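Local coordinates for protein glypican-1 (Homo sapiens, PDB 4YWT) that carries heparan sulfate chains at the cell surface as a membrane-anchored proteoglycan, binds alpha-4(V) collagen through them and takes part in Schwann cell myelination, at residues A[426-431]-A[436-441]. The protein carries 3 engineered substitutions. Sequence-based numbering, arbitrary orientation.
Sequences EVMGDG and INNPEV. With CA (calcium ion), chain G.
An Asx turn at Asn438 backs this contact, made where the long loop between strand 420-421 and helix 450-471 of the helical glypican core folds back on itself. Met428 reaches across from 426-431 to the backbone of Asn438. Met428 SD lies 3.8 Å from Asn438 CA. The same sulfur also meets the Pro439 ring, with Met428 SD 4.2 Å from Pro439 CD. Further back along the chain, Met428 CG sits 3.9 Å from Asn438 ND2, where the two side chains run obliquely past each other. The bend at chi2 (-83°) lays the sulfur against Asn438; the one at chi3 (86°) turns the CE methyl back towards Glu426. No hydrogen bond joins 426-431 to 436-441, so the contact between them is van der Waals packing.

The buried amide of Asn438 is held at both ends. Asn438 OD1 takes two backbone N-H groups: Glu440 N at 3.0 Å, in the carbonyl plane, and Val441 N at 3.1 Å, well above that plane. ND2 donates to Gln435 OE1 and to Asn273 O of helix 268-278. Asn273 OD1 also accepts from Met428 N, so one helix residue ties both segments. At the start of 436-441, Ile436 O binds a calcium ion at 2.4 Å; three waters also bind this ion, and one of them donates to Val441 O.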
# COMPACT_ATOMS: atom_id res chain seq x y z
N GLU A 426 31.22 6.04 9.56
CA GLU A 426 30.19 6.58 8.67
C GLU A 426 28.95 5.71 8.66
O GLU A 426 29.02 4.49 8.82
CB GLU A 426 30.74 6.71 7.24
CG GLU A 426 31.19 8.11 6.85
CD GLU A 426 30.05 9.12 6.84
OE1 GLU A 426 28.88 8.70 6.78
OE2 GLU A 426 30.34 10.33 6.87
N VAL A 427 27.79 6.34 8.45
CA VAL A 427 26.55 5.61 8.30
C VAL A 427 26.56 4.85 6.98
O VAL A 427 26.89 5.41 5.93
CB VAL A 427 25.32 6.55 8.34
CG1 VAL A 427 24.03 5.74 8.26
CG2 VAL A 427 25.34 7.39 9.61
N MET A 428 26.22 3.57 7.03
CA MET A 428 26.20 2.73 5.85
C MET A 428 25.08 3.12 4.90
O MET A 428 24.12 3.79 5.29
CB MET A 428 26.04 1.25 6.24
CG MET A 428 27.16 0.70 7.13
SD MET A 428 28.63 0.17 6.22
CE MET A 428 29.56 1.70 6.08
N GLY A 429 25.21 2.72 3.64
CA GLY A 429 24.13 2.86 2.68
C GLY A 429 23.04 1.86 2.98
O GLY A 429 23.17 1.03 3.88
N ASP A 430 21.95 1.93 2.22
CA ASP A 430 20.81 1.05 2.43
C ASP A 430 20.86 -0.19 1.54
O ASP A 430 21.34 -0.13 0.41
CB ASP A 430 19.50 1.81 2.19
CG ASP A 430 19.47 3.15 2.90
OD1 ASP A 430 19.44 3.15 4.15
OD2 ASP A 430 19.48 4.19 2.22
N GLY A 431 20.38 -1.31 2.07
CA GLY A 431 20.30 -2.54 1.29
C GLY A 431 21.31 -3.59 1.72
O GLY A 431 22.33 -3.27 2.32
N ILE A 436 28.00 -5.31 3.56
CA ILE A 436 29.13 -6.24 3.54
C ILE A 436 30.24 -5.76 4.47
O ILE A 436 30.90 -6.56 5.14
CB ILE A 436 29.67 -6.44 2.09
CG1 ILE A 436 30.83 -7.44 2.07
CG2 ILE A 436 30.06 -5.12 1.46
CD1 ILE A 436 31.43 -7.66 0.69
N ASN A 437 30.44 -4.45 4.52
CA ASN A 437 31.46 -3.83 5.37
C ASN A 437 30.97 -3.29 6.72
O ASN A 437 31.74 -2.66 7.44
CB ASN A 437 32.16 -2.71 4.61
CG ASN A 437 33.11 -3.23 3.55
OD1 ASN A 437 33.57 -4.37 3.63
ND2 ASN A 437 33.42 -2.40 2.57
N ASN A 438 29.70 -3.51 7.04
CA ASN A 438 29.11 -2.95 8.26
C ASN A 438 29.89 -3.36 9.51
O ASN A 438 29.98 -4.55 9.84
CB ASN A 438 27.64 -3.39 8.39
CG ASN A 438 26.88 -2.61 9.46
OD1 ASN A 438 27.39 -2.37 10.56
ND2 ASN A 438 25.65 -2.23 9.14
N PRO A 439 30.45 -2.37 10.22
CA PRO A 439 31.32 -2.60 11.38
C PRO A 439 30.59 -3.17 12.59
O PRO A 439 31.15 -3.97 13.33
CB PRO A 439 31.86 -1.20 11.69
CG PRO A 439 30.81 -0.27 11.18
CD PRO A 439 30.26 -0.94 9.94
N GLU A 440 29.34 -2.75 12.79
CA GLU A 440 28.56 -3.18 13.94
C GLU A 440 27.92 -4.55 13.74
O GLU A 440 27.90 -5.37 14.66
CB GLU A 440 27.49 -2.14 14.26
CG GLU A 440 28.03 -0.71 14.34
CD GLU A 440 29.31 -0.59 15.15
OE1 GLU A 440 29.46 -1.31 16.17
OE2 GLU A 440 30.18 0.23 14.78
N VAL A 441 27.39 -4.79 12.55
CA VAL A 441 26.72 -6.04 12.25
C VAL A 441 27.42 -6.75 11.10
O VAL A 441 27.71 -6.14 10.07
CB VAL A 441 25.24 -5.83 11.87
CG1 VAL A 441 24.50 -7.16 11.86
CG2 VAL A 441 24.59 -4.84 12.82
CA CA G . 31.53 -8.01 6.92
O HOH W 1 29.36 -7.20 7.50
O HOH W 2 33.62 -7.77 5.78
O HOH W 3 29.88 -9.61 6.28